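Long-range contacts in paenibacillus xanthan lyase (Paenibacillus, PDB 6F2P), which probably removes mannose from the side chains of the polysaccharide xanthan by beta-elimination, as a lyase with the domains of polysaccharide lyase family 8: residues Glu684-Asp695 with Gly742-Thr752; Leu640-Ala648 with Ile659-Gly670. All coordinates share one frame; numbering follows the deposited sequence.

Interaction 1. Residues Glu684-Asp695 with Gly742-Thr752; sequences ETASDFEISVSD and GKSYKVKFSLT
Ile691 reaches obliquely across to Phe749 on the neighbouring strand, its CD1 meeting the edge of the ring near the ring plane, 4.1 Å from Phe749 CD2. Beside this pair Ile691 CB lies 4.2 Å from Val747 CG1, and Tyr745 and Val693 continue the same face. This apolar layer looks onto strand 731-736, where Phe733 touches both Ile691 and Val747 and Val735 meets Tyr745.

The other face is polar. Glu690 runs out extended, with CG anti to the backbone N (chi1 176°), and passes at a slant over Lys746, its OE2 3.5 Å from Lys746 CD, on the aliphatic part of the lysine and not at its amine. Lys746 bends at its last torsion (chi4 53°), which brings NZ to 3.1 Å from Ser692 OG; NZ forms its salt bridge with Asp461, while Ser692 OG bonds to Thr460 and the carbonyl of Asp461. Lys748 lays its CD 4.0 Å from Asp688 CG, the charged ends staying apart.

Beyond the strands, Leu751 N bonds to Ser687 O (3.0 Å) from above the carbonyl plane, and the leucine side chain points to the other segment, CD2 on Phe689 CB and CD1 near Thr685 O. Residues 685-688 form an ST motif, Thr685 OG1 accepting from Asp688 N. At the far end one water links Asp695 N to Lys743 O.

Paired backbone bonds at Phe689-Phe749, Ile691-Val747 and Val693-Tyr745 define a regular antiparallel pairing, with one face turned to the opposing sheet and the serine and Lys746 end of the other to residues 459-461, as befits neighbouring strands of the C-terminal beta-sandwich of polysaccharide lyase family 8.

Interaction 2. Residues Leu640-Ala648 with Ile659-Gly670; sequences LENSSSAQA and INFWNDEPTTVG
Trp662 lies against the chain from Ser644 to Gln647, just past the antiparallel hairpin of strands 646-651 and 656-661 in the C-terminal beta-sandwich. The hairpin pairs Gln647 with Asn660 through two backbone bonds, and Trp662 N adds a third to Ser645 O.

From Trp662 CB, 3.4 Å from Ser644 O, the side chain leaves with CG anti to its own carbonyl carbon (chi1 -67°), which lays the indole beside the first strand. CG stays close to the same oxygen, and CD1 comes 3.9 Å from Ala646 CA. NE1 then donates to Gln647 OE1 at 2.9 Å; the amide plane is turned 50° from the ring, and the N-H comes from above the amide plane of Gln647, in a rather bent bond. OE1 sits at the edge of the indole, near its plane, so that CE2 and CZ2 touch it too. One face of the indole takes Asn660 CB toward its rim, and the ring also meets Trp456.

Gln647 OE1 is gripped a second time by Ser485 OG, while NE2 gives a straight bond (170°) to Asn642 OD1 at 3.1 Å; NE2 also bonds to Lys483 O. With an alanine here, Trp662 NE1 and Asn642 OD1 would probably be left without these partners, and the indole less firmly fixed.

On the other face of the hairpin Val669, from the edge strand of the second sheet, packs its CG2 3.9 Å from Ala648 CB and 4.1 Å from Leu640 CB. Leu640 and Glu641 form a classic beta bulge opposite Ala648, and Ser643 OG, which starts an ST turn, donates to Glu641 OE1. The other carboxylate oxygen, Glu641 OE2, accepts from a water at 2.8 Å that also donates to Thr668 O at 2.9 Å.

In the fold
Following the chain, interaction 2 comes first: the ten residues between 640-648 and 659-670 carry the turn of a hairpin, and the end of its second segment passes into the opposing five-stranded sheet. The chain then returns through strand 678-684, which lies between strands 656-661 and 688-694 and so joins the two contacts within one seven-stranded sheet. Interaction 1 opens there and closes over a longer loop of 46 residues, which supplies strands 703-708, 722-726 and 731-736 to the other sheet and 714-718 to the edge of the shared one. The contacts stand in series, neither nesting nor crossing, and the centres of interactions 1 and 2 are about 18 Å apart.

Interaction 1. Residues Glu684-Asp695 with Gly742-Thr752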
loop_
_atom_site.group_PDB
_atom_site.type_symbol
_atom_site.label_atom_id
_atom_site.label_comp_id
_atom_site.label_asym_id
_atom_site.label_seq_id
_atom_site.Cartn_x
_atom_site.Cartn_y
_atom_site.Cartn_z
ATOM N N GLU A 684 4.910 -15.658 17.189
ATOM C CA GLU A 684 5.573 -16.113 18.407
ATOM C C GLU A 684 6.055 -17.562 18.313
ATOM O O GLU A 684 5.374 -18.429 17.770
ATOM C CB GLU A 684 4.651 -15.954 19.617
ATOM C CG GLU A 684 5.249 -16.509 20.903
ATOM C CD GLU A 684 4.484 -16.102 22.151
ATOM O OE1 GLU A 684 3.362 -15.555 22.030
ATOM O OE2 GLU A 684 5.013 -16.338 23.256
ATOM N N THR A 685 7.252 -17.808 18.824
ATOM C CA THR A 685 7.772 -19.159 18.976
ATOM C C THR A 685 8.351 -19.281 20.387
ATOM O O THR A 685 8.310 -18.324 21.167
ATOM C CB THR A 685 8.884 -19.463 17.957
ATOM O OG1 THR A 685 10.095 -18.808 18.362
ATOM C CG2 THR A 685 8.492 -18.993 16.578
ATOM N N ALA A 686 8.890 -20.449 20.717
ATOM C CA ALA A 686 9.488 -20.643 22.036
ATOM C C ALA A 686 10.679 -19.717 22.234
ATOM O O ALA A 686 10.874 -19.185 23.325
ATOM C CB ALA A 686 9.905 -22.089 22.243
ATOM N N SER A 687 11.449 -19.503 21.169
ATOM C CA SER A 687 12.703 -18.761 21.263
ATOM C C SER A 687 12.640 -17.279 20.863
ATOM O O SER A 687 13.544 -16.514 21.186
ATOM C CB SER A 687 13.787 -19.464 20.448
ATOM O OG SER A 687 13.487 -19.417 19.064
ATOM N N ASP A 688 11.591 -16.862 20.164
ATOM C CA ASP A 688 11.544 -15.478 19.696
ATOM C C ASP A 688 10.147 -14.935 19.439
ATOM O O ASP A 688 9.155 -15.671 19.409
ATOM C CB ASP A 688 12.411 -15.297 18.448
ATOM C CG ASP A 688 12.103 -16.317 17.362
ATOM O OD1 ASP A 688 10.921 -16.459 16.981
ATOM O OD2 ASP A 688 13.047 -16.983 16.891
ATOM N N PHE A 689 10.087 -13.628 19.239
ATOM C CA PHE A 689 8.833 -12.941 19.016
ATOM C C PHE A 689 9.061 -11.891 17.945
ATOM O O PHE A 689 9.900 -11.000 18.106
ATOM C CB PHE A 689 8.375 -12.274 20.304
ATOM C CG PHE A 689 6.937 -11.912 20.311
ATOM C CD1 PHE A 689 6.487 -10.799 19.624
ATOM C CD2 PHE A 689 6.025 -12.677 21.013
ATOM C CE1 PHE A 689 5.144 -10.464 19.629
ATOM C CE2 PHE A 689 4.689 -12.351 21.022
ATOM C CZ PHE A 689 4.246 -11.242 20.332
ATOM N N GLU A 690 8.323 -11.997 16.844
ATOM C CA GLU A 690 8.499 -11.066 15.741
ATOM C C GLU A 690 7.252 -10.217 15.514
ATOM O O GLU A 690 6.122 -10.702 15.621
ATOM C CB GLU A 690 8.883 -11.818 14.474
ATOM C CG GLU A 690 8.999 -10.931 13.265
ATOM C CD GLU A 690 9.283 -11.706 11.997
ATOM O OE1 GLU A 690 9.255 -12.954 12.032
ATOM O OE2 GLU A 690 9.537 -11.058 10.965
ATOM N N ILE A 691 7.464 -8.942 15.214
ATOM C CA ILE A 691 6.362 -8.028 14.950
ATOM C C ILE A 691 6.531 -7.301 13.616
ATOM O O ILE A 691 7.611 -6.800 13.297
ATOM C CB ILE A 691 6.223 -6.994 16.067
ATOM C CG1 ILE A 691 5.992 -7.690 17.404
ATOM C CG2 ILE A 691 5.078 -6.031 15.762
ATOM C CD1 ILE A 691 7.059 -7.404 18.427
ATOM N N SER A 692 5.463 -7.257 12.831
ATOM C CA SER A 692 5.473 -6.522 11.572
ATOM C C SER A 692 4.492 -5.359 11.651
ATOM O O SER A 692 3.341 -5.538 12.055
ATOM C CB SER A 692 5.103 -7.438 10.413
ATOM O OG SER A 692 5.236 -6.771 9.168
ATOM N N VAL A 693 4.952 -4.165 11.285
ATOM C CA VAL A 693 4.122 -2.963 11.372
ATOM C C VAL A 693 4.101 -2.181 10.066
ATOM O O VAL A 693 5.125 -2.073 9.390
ATOM C CB VAL A 693 4.643 -2.017 12.464
ATOM C CG1 VAL A 693 3.646 -0.885 12.716
ATOM C CG2 VAL A 693 4.906 -2.786 13.730
ATOM N N SER A 694 2.947 -1.626 9.710
ATOM C CA SER A 694 2.872 -0.725 8.564
ATOM C C SER A 694 1.863 0.371 8.837
ATOM O O SER A 694 0.973 0.204 9.662
ATOM C CB SER A 694 2.471 -1.480 7.301
ATOM O OG SER A 694 1.087 -1.776 7.319
ATOM N N ASP A 695 2.011 1.491 8.141
ATOM C CA ASP A 695 1.038 2.575 8.178
ATOM C C ASP A 695 0.200 2.539 6.896
ATOM O O ASP A 695 0.621 3.038 5.848
ATOM C CB ASP A 695 1.762 3.911 8.287
ATOM C CG ASP A 695 0.864 5.085 7.980
ATOM O OD1 ASP A 695 -0.315 5.049 8.392
ATOM O OD2 ASP A 695 1.337 6.036 7.313
ATOM N N GLY A 742 3.228 2.799 2.767
ATOM C CA GLY A 742 2.521 1.642 3.276
ATOM C C GLY A 742 3.318 0.352 3.385
ATOM O O GLY A 742 2.736 -0.720 3.556
ATOM N N LYS A 743 4.643 0.434 3.306
ATOM C CA LYS A 743 5.463 -0.774 3.401
ATOM C C LYS A 743 5.562 -1.268 4.828
ATOM O O LYS A 743 5.139 -0.590 5.764
ATOM C CB LYS A 743 6.865 -0.547 2.842
ATOM C CG LYS A 743 7.752 0.320 3.699
ATOM C CD LYS A 743 9.184 0.181 3.249
ATOM C CE LYS A 743 10.103 1.096 4.032
ATOM N NZ LYS A 743 11.518 0.950 3.587
ATOM N N SER A 744 6.139 -2.451 4.991
ATOM C CA SER A 744 6.223 -3.090 6.298
ATOM C C SER A 744 7.595 -2.981 6.967
ATOM O O SER A 744 8.632 -3.131 6.319
ATOM C CB SER A 744 5.833 -4.556 6.175
ATOM O OG SER A 744 4.457 -4.674 5.865
ATOM N N TYR A 745 7.571 -2.742 8.278
ATOM C CA TYR A 745 8.765 -2.712 9.117
ATOM C C TYR A 745 8.732 -3.838 10.153
ATOM O O TYR A 745 7.749 -3.972 10.886
ATOM C CB TYR A 745 8.828 -1.386 9.847
ATOM C CG TYR A 745 8.720 -0.190 8.937
ATOM C CD1 TYR A 745 7.486 0.391 8.658
ATOM C CD2 TYR A 745 9.850 0.364 8.364
ATOM C CE1 TYR A 745 7.386 1.493 7.833
ATOM C CE2 TYR A 745 9.763 1.464 7.541
ATOM C CZ TYR A 745 8.530 2.025 7.275
ATOM O OH TYR A 745 8.454 3.119 6.445
ATOM N N LYS A 746 9.804 -4.626 10.233
ATOM C CA LYS A 746 9.833 -5.794 11.112
ATOM C C LYS A 746 10.910 -5.729 12.194
ATOM O O LYS A 746 11.983 -5.163 11.990
ATOM C CB LYS A 746 9.993 -7.085 10.298
ATOM C CG LYS A 746 8.752 -7.495 9.515
ATOM C CD LYS A 746 9.067 -8.632 8.547
ATOM C CE LYS A 746 7.833 -9.104 7.781
ATOM N NZ LYS A 746 7.126 -7.988 7.096
ATOM N N VAL A 747 10.603 -6.319 13.346
ATOM C CA VAL A 747 11.558 -6.464 14.430
ATOM C C VAL A 747 11.358 -7.834 15.077
ATOM O O VAL A 747 10.231 -8.281 15.262
ATOM C CB VAL A 747 11.421 -5.327 15.475
ATOM C CG1 VAL A 747 10.043 -5.332 16.126
ATOM C CG2 VAL A 747 12.509 -5.433 16.543
ATOM N N LYS A 748 12.454 -8.516 15.392
ATOM C CA LYS A 748 12.375 -9.830 16.019
ATOM C C LYS A 748 13.160 -9.849 17.330
ATOM O O LYS A 748 14.379 -9.642 17.359
ATOM C CB LYS A 748 12.856 -10.934 15.068
ATOM C CG LYS A 748 12.833 -12.330 15.689
ATOM C CD LYS A 748 12.679 -13.430 14.642
ATOM C CE LYS A 748 13.794 -13.391 13.608
ATOM N NZ LYS A 748 13.787 -14.573 12.691
ATOM N N PHE A 749 12.439 -10.089 18.418
ATOM C CA PHE A 749 13.021 -10.095 19.745
ATOM C C PHE A 749 13.382 -11.509 20.188
ATOM O O PHE A 749 12.754 -12.480 19.769
ATOM C CB PHE A 749 12.025 -9.498 20.728
ATOM C CG PHE A 749 11.876 -8.012 20.615
ATOM C CD1 PHE A 749 12.757 -7.162 21.268
ATOM C CD2 PHE A 749 10.846 -7.458 19.867
ATOM C CE1 PHE A 749 12.616 -5.780 21.175
ATOM C CE2 PHE A 749 10.699 -6.077 19.769
ATOM C CZ PHE A 749 11.584 -5.237 20.423
ATOM N N SER A 750 14.393 -11.626 21.043
ATOM C CA SER A 750 14.722 -12.912 21.641
ATOM C C SER A 750 13.924 -13.100 22.930
ATOM O O SER A 750 13.683 -12.144 23.664
ATOM C CB SER A 750 16.220 -13.006 21.919
ATOM O OG SER A 750 16.642 -11.988 22.812
ATOM N N LEU A 751 13.511 -14.330 23.210
ATOM C CA LEU A 751 12.743 -14.601 24.422
ATOM C C LEU A 751 13.518 -15.448 25.427
ATOM O O LEU A 751 13.099 -15.603 26.573
ATOM C CB LEU A 751 11.428 -15.297 24.077
ATOM C CG LEU A 751 10.403 -14.495 23.276
ATOM C CD1 LEU A 751 9.116 -15.297 23.118
ATOM C CD2 LEU A 751 10.128 -13.160 23.944
ATOM N N THR A 752 14.644 -16.001 24.986
ATOM C CA THR A 752 15.466 -16.847 25.845
ATOM C C THR A 752 16.911 -16.359 25.922
ATOM O O THR A 752 17.294 -15.373 25.278
ATOM C CB THR A 752 15.481 -18.309 25.363
ATOM O OG1 THR A 752 16.011 -18.368 24.031
ATOM C CG2 THR A 752 14.076 -18.911 25.402
HETATM O O HOH W 1 3.886 1.645 6.343
#

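Interaction 2. Residues Leu640-Ala648 with Ile659-Gly670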
loop_
_atom_site.group_PDB
_atom_site.type_symbol
_atom_site.label_atom_id
_atom_site.label_comp_id
_atom_site.label_asym_id
_atom_site.label_seq_id
_atom_site.Cartn_x
_atom_site.Cartn_y
_atom_site.Cartn_z
ATOM N N LEU A 640 -10.023 -11.877 18.568
ATOM C CA LEU A 640 -9.680 -11.206 19.812
ATOM C C LEU A 640 -10.571 -10.004 20.022
ATOM O O LEU A 640 -10.915 -9.666 21.158
ATOM C CB LEU A 640 -8.212 -10.771 19.800
ATOM C CG LEU A 640 -7.212 -11.895 19.515
ATOM C CD1 LEU A 640 -5.786 -11.382 19.557
ATOM C CD2 LEU A 640 -7.393 -13.057 20.481
ATOM N N GLU A 641 -10.930 -9.360 18.915
ATOM C CA GLU A 641 -11.789 -8.184 18.931
ATOM C C GLU A 641 -12.286 -7.937 17.531
ATOM O O GLU A 641 -11.583 -8.204 16.563
ATOM C CB GLU A 641 -11.022 -6.948 19.405
ATOM C CG GLU A 641 -11.858 -5.672 19.480
ATOM C CD GLU A 641 -11.113 -4.529 20.140
ATOM O OE1 GLU A 641 -11.653 -3.402 20.184
ATOM O OE2 GLU A 641 -9.982 -4.757 20.618
ATOM N N ASN A 642 -13.509 -7.436 17.430
ATOM C CA ASN A 642 -14.043 -6.979 16.161
ATOM C C ASN A 642 -14.917 -5.755 16.404
ATOM O O ASN A 642 -16.142 -5.859 16.525
ATOM C CB ASN A 642 -14.826 -8.100 15.492
ATOM C CG ASN A 642 -15.481 -7.662 14.208
ATOM O OD1 ASN A 642 -15.020 -6.735 13.549
ATOM N ND2 ASN A 642 -16.574 -8.320 13.853
ATOM N N SER A 643 -14.268 -4.600 16.515
ATOM C CA SER A 643 -14.964 -3.354 16.795
ATOM C C SER A 643 -14.464 -2.266 15.862
ATOM O O SER A 643 -13.612 -2.509 15.007
ATOM C CB SER A 643 -14.718 -2.919 18.235
ATOM O OG SER A 643 -13.399 -2.423 18.386
ATOM N N SER A 644 -14.990 -1.061 16.046
ATOM C CA SER A 644 -14.589 0.083 15.244
ATOM C C SER A 644 -13.245 0.637 15.727
ATOM O O SER A 644 -12.680 1.557 15.134
ATOM C CB SER A 644 -15.668 1.166 15.310
ATOM O OG SER A 644 -15.792 1.648 16.635
ATOM N N SER A 645 -12.726 0.072 16.806
ATOM C CA SER A 645 -11.476 0.567 17.350
ATOM C C SER A 645 -10.339 -0.323 16.869
ATOM O O SER A 645 -9.235 0.161 16.594
ATOM C CB SER A 645 -11.530 0.640 18.877
ATOM O OG SER A 645 -10.323 1.172 19.399
ATOM N N ALA A 646 -10.621 -1.619 16.748
ATOM C CA ALA A 646 -9.632 -2.571 16.259
ATOM C C ALA A 646 -10.283 -3.874 15.850
ATOM O O ALA A 646 -11.380 -4.203 16.308
ATOM C CB ALA A 646 -8.568 -2.836 17.322
ATOM N N GLN A 647 -9.588 -4.621 15.004
ATOM C CA GLN A 647 -10.062 -5.918 14.555
ATOM C C GLN A 647 -8.875 -6.853 14.597
ATOM O O GLN A 647 -7.860 -6.612 13.944
ATOM C CB GLN A 647 -10.640 -5.832 13.132
ATOM C CG GLN A 647 -11.886 -4.965 13.051
ATOM C CD GLN A 647 -12.355 -4.730 11.641
ATOM O OE1 GLN A 647 -11.699 -4.033 10.860
ATOM N NE2 GLN A 647 -13.503 -5.306 11.297
ATOM N N ALA A 648 -8.983 -7.915 15.378
ATOM C CA ALA A 648 -7.826 -8.765 15.597
ATOM C C ALA A 648 -8.185 -10.246 15.608
ATOM O O ALA A 648 -9.215 -10.652 16.161
ATOM C CB ALA A 648 -7.119 -8.368 16.880
ATOM N N ILE A 659 -3.546 -7.752 13.497
ATOM C CA ILE A 659 -4.361 -6.699 14.092
ATOM C C ILE A 659 -4.431 -5.449 13.224
ATOM O O ILE A 659 -3.404 -4.950 12.776
ATOM C CB ILE A 659 -3.786 -6.237 15.431
ATOM C CG1 ILE A 659 -3.480 -7.428 16.347
ATOM C CG2 ILE A 659 -4.736 -5.235 16.085
ATOM C CD1 ILE A 659 -2.800 -7.041 17.648
ATOM N N ASN A 660 -5.640 -4.937 13.001
ATOM C CA ASN A 660 -5.804 -3.620 12.404
ATOM C C ASN A 660 -6.264 -2.594 13.448
ATOM O O ASN A 660 -7.278 -2.791 14.118
ATOM C CB ASN A 660 -6.784 -3.665 11.232
ATOM C CG ASN A 660 -6.238 -4.433 10.027
ATOM O OD1 ASN A 660 -5.025 -4.503 9.813
ATOM N ND2 ASN A 660 -7.144 -5.003 9.226
ATOM N N PHE A 661 -5.500 -1.512 13.587
ATOM C CA PHE A 661 -5.834 -0.409 14.483
ATOM C C PHE A 661 -6.423 0.765 13.697
ATOM O O PHE A 661 -5.770 1.311 12.801
ATOM C CB PHE A 661 -4.581 0.074 15.210
ATOM C CG PHE A 661 -4.050 -0.888 16.233
ATOM C CD1 PHE A 661 -4.570 -0.911 17.518
ATOM C CD2 PHE A 661 -3.010 -1.749 15.925
ATOM C CE1 PHE A 661 -4.074 -1.789 18.478
ATOM C CE2 PHE A 661 -2.509 -2.624 16.876
ATOM C CZ PHE A 661 -3.041 -2.640 18.153
ATOM N N TRP A 662 -7.639 1.170 14.054
ATOM C CA TRP A 662 -8.392 2.153 13.270
ATOM C C TRP A 662 -8.259 3.613 13.711
ATOM O O TRP A 662 -8.621 4.522 12.961
ATOM C CB TRP A 662 -9.873 1.769 13.229
ATOM C CG TRP A 662 -10.120 0.507 12.473
ATOM C CD1 TRP A 662 -10.508 -0.694 12.986
ATOM C CD2 TRP A 662 -9.978 0.313 11.061
ATOM N NE1 TRP A 662 -10.621 -1.624 11.982
ATOM C CE2 TRP A 662 -10.303 -1.029 10.789
ATOM C CE3 TRP A 662 -9.617 1.148 9.998
ATOM C CZ2 TRP A 662 -10.275 -1.558 9.499
ATOM C CZ3 TRP A 662 -9.591 0.622 8.719
ATOM C CH2 TRP A 662 -9.913 -0.719 8.482
ATOM N N ASN A 663 -7.751 3.842 14.920
ATOM C CA ASN A 663 -7.724 5.191 15.475
ATOM C C ASN A 663 -6.322 5.695 15.790
ATOM O O ASN A 663 -5.408 4.911 16.053
ATOM C CB ASN A 663 -8.597 5.272 16.728
ATOM C CG ASN A 663 -10.035 4.868 16.466
ATOM O OD1 ASN A 663 -10.565 3.980 17.129
ATOM N ND2 ASN A 663 -10.676 5.522 15.500
ATOM N N ASP A 664 -6.158 7.012 15.764
ATOM C CA ASP A 664 -4.883 7.606 16.129
ATOM C C ASP A 664 -4.837 7.948 17.623
ATOM O O ASP A 664 -4.419 9.041 18.017
ATOM C CB ASP A 664 -4.596 8.844 15.271
ATOM C CG ASP A 664 -4.011 8.496 13.910
ATOM O OD1 ASP A 664 -3.459 7.384 13.752
ATOM O OD2 ASP A 664 -4.086 9.350 13.001
ATOM N N GLU A 665 -5.284 7.007 18.448
ATOM C CA GLU A 665 -5.182 7.131 19.897
ATOM C C GLU A 665 -4.598 5.828 20.428
ATOM O O GLU A 665 -4.680 4.800 19.751
ATOM C CB GLU A 665 -6.556 7.408 20.519
ATOM C CG GLU A 665 -7.623 6.382 20.150
ATOM C CD GLU A 665 -8.963 6.618 20.845
ATOM O OE1 GLU A 665 -9.777 7.418 20.336
ATOM O OE2 GLU A 665 -9.211 5.989 21.899
ATOM N N PRO A 666 -3.975 5.866 21.618
ATOM C CA PRO A 666 -3.506 4.637 22.270
ATOM C C PRO A 666 -4.601 3.577 22.363
ATOM O O PRO A 666 -5.685 3.862 22.869
ATOM C CB PRO A 666 -3.116 5.122 23.664
ATOM C CG PRO A 666 -2.628 6.499 23.427
ATOM C CD PRO A 666 -3.520 7.066 22.340
ATOM N N THR A 667 -4.306 2.377 21.870
ATOM C CA THR A 667 -5.292 1.306 21.755
ATOM C C THR A 667 -4.648 -0.051 22.031
ATOM O O THR A 667 -3.573 -0.348 21.503
ATOM C CB THR A 667 -5.930 1.289 20.349
ATOM O OG1 THR A 667 -6.563 2.548 20.095
ATOM C CG2 THR A 667 -6.966 0.200 20.245
ATOM N N THR A 668 -5.301 -0.872 22.854
ATOM C CA THR A 668 -4.724 -2.151 23.259
ATOM C C THR A 668 -5.637 -3.325 22.914
ATOM O O THR A 668 -6.801 -3.342 23.296
ATOM C CB THR A 668 -4.425 -2.185 24.790
ATOM O OG1 THR A 668 -3.558 -1.098 25.159
ATOM C CG2 THR A 668 -3.789 -3.508 25.196
ATOM N N VAL A 669 -5.099 -4.305 22.195
ATOM C CA VAL A 669 -5.796 -5.570 21.963
ATOM C C VAL A 669 -4.782 -6.714 21.952
ATOM O O VAL A 669 -3.691 -6.582 21.394
ATOM C CB VAL A 669 -6.615 -5.561 20.646
ATOM C CG1 VAL A 669 -5.711 -5.369 19.448
ATOM C CG2 VAL A 669 -7.423 -6.857 20.496
ATOM N N GLY A 670 -5.135 -7.836 22.574
ATOM C CA GLY A 670 -4.185 -8.918 22.729
ATOM C C GLY A 670 -3.016 -8.422 23.566
ATOM O O GLY A 670 -3.214 -7.825 24.621
HETATM O O HOH W 2 -9.178 -2.428 21.937
HETATM O O HOH W 3 -13.690 3.314 17.811
HETATM O O HOH W 4 -7.153 2.277 16.825
#